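Probable sugar ABC transporter, sugar-binding protein (Streptococcus pneumoniae, PDB 2W7Y) probably delivers sugars to an ABC transporter as its extracellular solute-binding component, and binds the blood group A-trisaccharide. Local coordinates at residues Ser207-Asn212 with Val302-Ser307; Gly216-Gly221 with Ser236-Asp241. All blocks are in the same frame, centred on the assembly; numbering follows the deposited sequence.

Contact 1. Residues Ser207-Asn212 with Val302-Ser307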
ATOM      1  N   SER A 207       8.710   0.482  -7.925  1.00 23.46           N
ATOM      2  CA  SER A 207       9.733  -0.547  -8.134  1.00 23.47           C
ATOM      3  C   SER A 207       9.966  -1.444  -6.912  1.00 23.34           C
ATOM      4  O   SER A 207      10.446  -2.566  -7.056  1.00 23.50           O
ATOM      5  CB  SER A 207      11.046   0.066  -8.634  1.00 23.37           C
ATOM      6  OG  SER A 207      11.579   0.983  -7.697  1.00 24.16           O
ATOM      7  N   ILE A 208       9.619  -0.957  -5.718  1.00 23.30           N
ATOM      8  CA  ILE A 208       9.717  -1.771  -4.502  1.00 23.03           C
ATOM      9  C   ILE A 208       8.683  -2.901  -4.494  1.00 22.96           C
ATOM     10  O   ILE A 208       8.871  -3.912  -3.821  1.00 22.92           O
ATOM     11  CB  ILE A 208       9.650  -0.917  -3.191  1.00 23.05           C
ATOM     12  CG1 ILE A 208      10.243  -1.694  -2.003  1.00 22.56           C
ATOM     13  CG2 ILE A 208       8.216  -0.435  -2.911  1.00 23.08           C
ATOM     14  CD1 ILE A 208      10.365  -0.904  -0.712  1.00 22.22           C
ATOM     15  N   ARG A 209       7.603  -2.723  -5.257  1.00 23.08           N
ATOM     16  CA  ARG A 209       6.566  -3.744  -5.405  1.00 23.03           C
ATOM     17  C   ARG A 209       7.088  -4.925  -6.219  1.00 23.02           C
ATOM     18  O   ARG A 209       6.642  -6.062  -6.031  1.00 22.98           O
ATOM     19  CB  ARG A 209       5.298  -3.175  -6.063  1.00 22.93           C
ATOM     20  CG  ARG A 209       4.904  -1.759  -5.656  1.00 23.05           C
ATOM     21  CD  ARG A 209       4.615  -1.628  -4.164  1.00 23.18           C
ATOM     22  NE  ARG A 209       3.997  -0.341  -3.849  1.00 22.81           N
ATOM     23  CZ  ARG A 209       3.821   0.131  -2.620  1.00 22.27           C
ATOM     24  NH1 ARG A 209       4.216  -0.572  -1.565  1.00 21.97           N
ATOM     25  NH2 ARG A 209       3.246   1.312  -2.449  1.00 22.17           N
ATOM     26  N   LEU A 210       8.022  -4.648  -7.127  1.00 23.06           N
ATOM     27  CA  LEU A 210       8.727  -5.700  -7.863  1.00 22.99           C
ATOM     28  C   LEU A 210       9.711  -6.455  -6.970  1.00 23.02           C
ATOM     29  O   LEU A 210       9.791  -7.680  -7.040  1.00 23.08           O
ATOM     30  CB  LEU A 210       9.442  -5.134  -9.093  1.00 23.07           C
ATOM     31  CG  LEU A 210       8.602  -4.704 -10.306  1.00 22.72           C
ATOM     32  CD1 LEU A 210       9.490  -4.079 -11.370  1.00 21.87           C
ATOM     33  CD2 LEU A 210       7.815  -5.873 -10.887  1.00 22.45           C
ATOM     34  N   PHE A 211      10.449  -5.721  -6.134  1.00 23.11           N
ATOM     35  CA  PHE A 211      11.360  -6.318  -5.147  1.00 23.17           C
ATOM     36  C   PHE A 211      10.597  -7.150  -4.110  1.00 23.22           C
ATOM     37  O   PHE A 211      10.981  -8.282  -3.813  1.00 23.21           O
ATOM     38  CB  PHE A 211      12.199  -5.236  -4.450  1.00 23.10           C
ATOM     39  CG  PHE A 211      13.074  -5.760  -3.327  1.00 23.21           C
ATOM     40  CD1 PHE A 211      14.285  -6.397  -3.600  1.00 23.11           C
ATOM     41  CD2 PHE A 211      12.688  -5.606  -1.994  1.00 22.91           C
ATOM     42  CE1 PHE A 211      15.094  -6.883  -2.559  1.00 23.13           C
ATOM     43  CE2 PHE A 211      13.487  -6.082  -0.952  1.00 23.10           C
ATOM     44  CZ  PHE A 211      14.692  -6.721  -1.233  1.00 22.98           C
ATOM     45  N   ASN A 212       9.528  -6.570  -3.570  1.00 23.10           N
ATOM     46  CA  ASN A 212       8.674  -7.204  -2.571  1.00 23.12           C
ATOM     47  C   ASN A 212       8.146  -8.556  -3.032  1.00 23.11           C
ATOM     48  O   ASN A 212       8.134  -9.526  -2.266  1.00 23.04           O
ATOM     49  CB  ASN A 212       7.487  -6.284  -2.265  1.00 23.26           C
ATOM     50  CG  ASN A 212       6.961  -6.424  -0.841  1.00 23.27           C
ATOM     51  OD1 ASN A 212       6.502  -5.446  -0.260  1.00 23.92           O
ATOM     52  ND2 ASN A 212       7.001  -7.631  -0.286  1.00 23.40           N
ATOM     53  N   VAL A 302       2.485 -14.339  -7.578  1.00 22.61           N
ATOM     54  CA  VAL A 302       2.646 -13.654  -6.295  1.00 22.67           C
ATOM     55  C   VAL A 302       1.866 -12.337  -6.279  1.00 22.88           C
ATOM     56  O   VAL A 302       1.810 -11.626  -7.282  1.00 22.83           O
ATOM     57  CB  VAL A 302       4.144 -13.415  -5.948  1.00 22.67           C
ATOM     58  CG1 VAL A 302       4.302 -12.751  -4.582  1.00 22.30           C
ATOM     59  CG2 VAL A 302       4.917 -14.729  -5.975  1.00 22.53           C
ATOM     60  N   ALA A 303       1.247 -12.038  -5.139  1.00 22.99           N
ATOM     61  CA  ALA A 303       0.562 -10.765  -4.928  1.00 23.01           C
ATOM     62  C   ALA A 303       0.908 -10.198  -3.557  1.00 23.02           C
ATOM     63  O   ALA A 303       1.422 -10.907  -2.694  1.00 22.97           O
ATOM     64  CB  ALA A 303      -0.948 -10.933  -5.080  1.00 22.94           C
ATOM     65  N   ILE A 304       0.643  -8.909  -3.371  1.00 23.13           N
ATOM     66  CA  ILE A 304       0.845  -8.262  -2.082  1.00 23.11           C
ATOM     67  C   ILE A 304      -0.480  -8.249  -1.314  1.00 23.17           C
ATOM     68  O   ILE A 304      -1.512  -7.825  -1.844  1.00 23.11           O
ATOM     69  CB  ILE A 304       1.430  -6.825  -2.239  1.00 23.07           C
ATOM     70  CG1 ILE A 304       2.875  -6.895  -2.751  1.00 23.11           C
ATOM     71  CG2 ILE A 304       1.379  -6.063  -0.914  1.00 22.83           C
ATOM     72  CD1 ILE A 304       3.364  -5.662  -3.491  1.00 22.16           C
ATOM     73  N   SER A 305      -0.444  -8.747  -0.080  1.00 23.20           N
ATOM     74  CA  SER A 305      -1.598  -8.689   0.811  1.00 23.39           C
ATOM     75  C   SER A 305      -1.160  -8.361   2.223  1.00 23.47           C
ATOM     76  O   SER A 305      -0.723  -9.234   2.982  1.00 23.57           O
ATOM     77  CB  SER A 305      -2.394  -9.994   0.798  1.00 23.28           C
ATOM     78  OG  SER A 305      -3.642  -9.815   1.451  1.00 23.59           O
ATOM     79  N   SER A 306      -1.261  -7.082   2.558  1.00 23.58           N
ATOM     80  CA  SER A 306      -0.983  -6.627   3.903  1.00 23.83           C
ATOM     81  C   SER A 306      -2.058  -5.659   4.366  1.00 23.69           C
ATOM     82  O   SER A 306      -3.016  -5.381   3.634  1.00 23.75           O
ATOM     83  CB  SER A 306       0.413  -6.013   4.000  1.00 23.73           C
ATOM     84  OG  SER A 306       0.515  -4.889   3.156  1.00 25.27           O
ATOM     85  N   SER A 307      -1.912  -5.183   5.597  1.00 23.63           N
ATOM     86  CA  SER A 307      -2.860  -4.260   6.193  1.00 23.51           C
ATOM     87  C   SER A 307      -2.486  -2.832   5.845  1.00 23.31           C
ATOM     88  O   SER A 307      -3.318  -2.070   5.346  1.00 23.39           O
ATOM     89  CB  SER A 307      -2.875  -4.436   7.712  1.00 23.49           C
ATOM     90  OG  SER A 307      -3.073  -5.794   8.061  1.00 24.29           O
TER
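Ile304 touches helix 207-215 with a single methyl, CD1, which sits against the CB atoms of Arg209 and Asn212, where these side chains leave the helix. This is the close-packed part: CD1 of Ile304 lies 4.1 Å from Arg209 CB. Asn212 CB, nearly one turn on, is 4.3 Å from the same Ile304 CD1. The helix here packs on strand 302-306 of a mixed sheet, antiparallel to 157-164 and parallel to 383-385, as in an alpha/beta lobe of a solute-binding protein. An apolar, beta-branched isoleucine suits a buried strand facing a helix; chi1 (-69°) and chi2 (155°) carry CD1 outward while CG2 stays nearer the strand. The rest is loose. The nearest CA atoms, Asn212 and Ile304, are 7.9 Å apart, and the Val302 side chain stays 5.5 Å from the helix segment. Met159, on strand 157-164, packs beside Ile304.

The polar ends lead off to other partners. Arg209 bends at chi2 (-61°) and then runs straight into the glycan pocket, where NH2 hydrogen-bonds O7 of the bound N-acetylgalactosamine; the same NH2 forms a long, weak ion pair with Glu205 OE1. Asn212 gives ND2 to Pro386 O and receives Val388 N at OD1. The apolar touch is consistent with steadying the arginine's root, while the ligand satisfies its NH2 and backbone groups satisfy the buried Asn212 amide.

Contact 2. Residues Gly216-Gly221 with Ser236-Asp241; sequences GTTENG and SKEFAD
Gly221 and Glu238 bring the two backbones nearest, their CA atoms 5.9 Å apart, where the first turn of helix 219-224 meets the first turn of helix 237-252. Glycine suits position 221 because a beta carbon there would press on the capping Thr218 OG1. Glu238 bends at chi2 (85°), which folds its carboxylate over toward Asn220. There the ND2 of Asn220 donates to Glu238 OE2 at 2.9 Å, in a nearly straight bond (170°). The donated N-H lies in the amide plane but reaches the oxygen from well above the carboxylate plane, the two groups standing almost perpendicular; Asn220 CB also rests 3.5 Å from Glu238 CD.

Thr218 is the N-cap of helix 219-224: its OG1 accepts from Gly221 N at 3.2 Å, a role suited to a short hydroxyl side chain. The same Thr218 OG1 packs 3.5 Å from Glu238 CG, so the methylene lies against the capping oxygen. Since Glu238 lies at the start of its own helix and beside the start of the other, its negative charge probably interacts favourably with both helix dipoles. On the outer side of helix 237-252, Lys237 NZ reaches Asp241 OD1 one turn on, in a 2.8 Å salt bridge to the syn lone pair.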
ATOM      1  N   GLY A 216       9.324 -12.944  -2.623  1.00 23.63           N
ATOM      2  CA  GLY A 216       8.324 -13.956  -2.268  1.00 23.54           C
ATOM      3  C   GLY A 216       8.213 -15.135  -3.227  1.00 23.43           C
ATOM      4  O   GLY A 216       7.263 -15.913  -3.153  1.00 23.35           O
ATOM      5  N   THR A 217       9.195 -15.267  -4.114  1.00 23.42           N
ATOM      6  CA  THR A 217       9.212 -16.311  -5.134  1.00 23.32           C
ATOM      7  C   THR A 217       9.880 -17.600  -4.617  1.00 23.28           C
ATOM      8  O   THR A 217       9.770 -18.661  -5.239  1.00 23.16           O
ATOM      9  CB  THR A 217       9.883 -15.788  -6.441  1.00 23.32           C
ATOM     10  OG1 THR A 217       9.193 -16.299  -7.587  1.00 23.65           O
ATOM     11  CG2 THR A 217      11.364 -16.140  -6.512  1.00 23.43           C
ATOM     12  N   THR A 218      10.571 -17.487  -3.481  1.00 23.16           N
ATOM     13  CA  THR A 218      11.163 -18.638  -2.799  1.00 23.24           C
ATOM     14  C   THR A 218      10.702 -18.684  -1.344  1.00 23.23           C
ATOM     15  O   THR A 218      10.264 -17.670  -0.797  1.00 23.01           O
ATOM     16  CB  THR A 218      12.715 -18.611  -2.819  1.00 23.28           C
ATOM     17  OG1 THR A 218      13.187 -17.472  -2.088  1.00 23.36           O
ATOM     18  CG2 THR A 218      13.264 -18.576  -4.245  1.00 23.24           C
ATOM     19  N   GLU A 219      10.811 -19.863  -0.726  1.00 23.20           N
ATOM     20  CA  GLU A 219      10.488 -20.047   0.691  1.00 23.25           C
ATOM     21  C   GLU A 219      11.354 -19.174   1.602  1.00 23.21           C
ATOM     22  O   GLU A 219      10.842 -18.545   2.529  1.00 23.20           O
ATOM     23  CB  GLU A 219      10.622 -21.521   1.096  1.00 23.35           C
ATOM     24  CG  GLU A 219       9.485 -22.430   0.619  1.00 23.77           C
ATOM     25  CD  GLU A 219       8.172 -22.226   1.381  1.00 24.45           C
ATOM     26  OE1 GLU A 219       7.176 -22.900   1.031  1.00 24.34           O
ATOM     27  OE2 GLU A 219       8.126 -21.396   2.324  1.00 24.61           O
ATOM     28  N   ASN A 220      12.658 -19.139   1.325  1.00 23.21           N
ATOM     29  CA  ASN A 220      13.615 -18.331   2.089  1.00 23.20           C
ATOM     30  C   ASN A 220      13.330 -16.832   2.027  1.00 23.17           C
ATOM     31  O   ASN A 220      13.509 -16.118   3.014  1.00 23.14           O
ATOM     32  CB  ASN A 220      15.048 -18.605   1.621  1.00 23.26           C
ATOM     33  CG  ASN A 220      15.526 -20.009   1.963  1.00 23.13           C
ATOM     34  OD1 ASN A 220      15.034 -20.643   2.897  1.00 23.21           O
ATOM     35  ND2 ASN A 220      16.501 -20.495   1.207  1.00 23.06           N
ATOM     36  N   GLY A 221      12.890 -16.366   0.860  1.00 23.24           N
ATOM     37  CA  GLY A 221      12.493 -14.976   0.672  1.00 23.12           C
ATOM     38  C   GLY A 221      11.198 -14.621   1.384  1.00 23.12           C
ATOM     39  O   GLY A 221      11.030 -13.489   1.837  1.00 23.33           O
ATOM     40  N   SER A 236      22.373 -13.520   2.824  1.00 23.66           N
ATOM     41  CA  SER A 236      21.133 -13.918   2.125  1.00 23.53           C
ATOM     42  C   SER A 236      21.154 -13.688   0.605  1.00 23.58           C
ATOM     43  O   SER A 236      21.006 -12.567   0.111  1.00 23.57           O
ATOM     44  CB  SER A 236      19.808 -13.601   2.855  1.00 23.56           C
ATOM     45  OG  SER A 236      19.044 -12.615   2.177  1.00 23.78           O
ATOM     46  N   LYS A 237      21.394 -14.788  -0.106  1.00 23.54           N
ATOM     47  CA  LYS A 237      21.461 -14.824  -1.566  1.00 23.56           C
ATOM     48  C   LYS A 237      20.147 -14.377  -2.207  1.00 23.58           C
ATOM     49  O   LYS A 237      20.157 -13.654  -3.203  1.00 23.72           O
ATOM     50  CB  LYS A 237      21.867 -16.233  -2.034  1.00 23.56           C
ATOM     51  CG  LYS A 237      21.687 -16.514  -3.524  1.00 23.77           C
ATOM     52  CD  LYS A 237      22.523 -17.717  -3.972  1.00 24.02           C
ATOM     53  CE  LYS A 237      21.943 -18.365  -5.233  1.00 24.02           C
ATOM     54  NZ  LYS A 237      21.907 -17.451  -6.419  1.00 23.96           N
ATOM     55  N   GLU A 238      19.029 -14.793  -1.617  1.00 23.54           N
ATOM     56  CA  GLU A 238      17.697 -14.400  -2.076  1.00 23.52           C
ATOM     57  C   GLU A 238      17.481 -12.884  -2.048  1.00 23.51           C
ATOM     58  O   GLU A 238      16.921 -12.323  -2.988  1.00 23.73           O
ATOM     59  CB  GLU A 238      16.607 -15.103  -1.256  1.00 23.53           C
ATOM     60  CG  GLU A 238      16.522 -16.615  -1.470  1.00 23.43           C
ATOM     61  CD  GLU A 238      17.495 -17.401  -0.606  1.00 23.33           C
ATOM     62  OE1 GLU A 238      18.177 -16.791   0.247  1.00 22.97           O
ATOM     63  OE2 GLU A 238      17.572 -18.638  -0.778  1.00 23.36           O
ATOM     64  N   PHE A 239      17.921 -12.236  -0.971  1.00 23.48           N
ATOM     65  CA  PHE A 239      17.850 -10.779  -0.834  1.00 23.39           C
ATOM     66  C   PHE A 239      18.716 -10.081  -1.883  1.00 23.40           C
ATOM     67  O   PHE A 239      18.295  -9.088  -2.480  1.00 23.46           O
ATOM     68  CB  PHE A 239      18.295 -10.355   0.570  1.00 23.28           C
ATOM     69  CG  PHE A 239      17.865  -8.963   0.960  1.00 23.26           C
ATOM     70  CD1 PHE A 239      16.743  -8.769   1.755  1.00 23.08           C
ATOM     71  CD2 PHE A 239      18.594  -7.845   0.550  1.00 23.53           C
ATOM     72  CE1 PHE A 239      16.342  -7.491   2.124  1.00 23.02           C
ATOM     73  CE2 PHE A 239      18.194  -6.558   0.911  1.00 23.34           C
ATOM     74  CZ  PHE A 239      17.066  -6.382   1.698  1.00 22.97           C
ATOM     75  N   ALA A 240      19.921 -10.608  -2.096  1.00 23.36           N
ATOM     76  CA  ALA A 240      20.871 -10.048  -3.061  1.00 23.23           C
ATOM     77  C   ALA A 240      20.432 -10.259  -4.509  1.00 23.16           C
ATOM     78  O   ALA A 240      20.587  -9.356  -5.336  1.00 23.10           O
ATOM     79  CB  ALA A 240      22.268 -10.613  -2.835  1.00 23.06           C
ATOM     80  N   ASP A 241      19.896 -11.444  -4.806  1.00 23.12           N
ATOM     81  CA  ASP A 241      19.387 -11.766  -6.146  1.00 23.20           C
ATOM     82  C   ASP A 241      18.173 -10.926  -6.527  1.00 23.09           C
ATOM     83  O   ASP A 241      18.062 -10.482  -7.667  1.00 23.15           O
ATOM     84  CB  ASP A 241      19.031 -13.252  -6.269  1.00 23.22           C
ATOM     85  CG  ASP A 241      20.241 -14.159  -6.192  1.00 23.56           C
ATOM     86  OD1 ASP A 241      20.037 -15.380  -6.008  1.00 24.08           O
ATOM     87  OD2 ASP A 241      21.386 -13.664  -6.305  1.00 23.60           O
TER

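How the contacts relate
Contact 1 is buried, its centre about 8 Å from the centre of the chain and beside the bound glycan; contact 2 is partly buried, its centre about 21 Å from the centre of the chain. The two contact centres are 14 Å apart, and contact 2 lies within the loop that contact 1 closes. Helices 207-215 and 219-224 follow each other in the chain, so the contacts are joined by covalent continuity as well as by packing: the rings of Phe211 and Phe239 meet edge-to-face, and Val302 CG2 lies 3.9 Å from Gly216 O. Chemistry follows place. Helix meets sheet through hydrocarbon in the interior, whereas two helix starts nearer the surface meet through an amide-to-carboxylate hydrogen bond, with a capping hydroxyl packed against the glutamate's methylene.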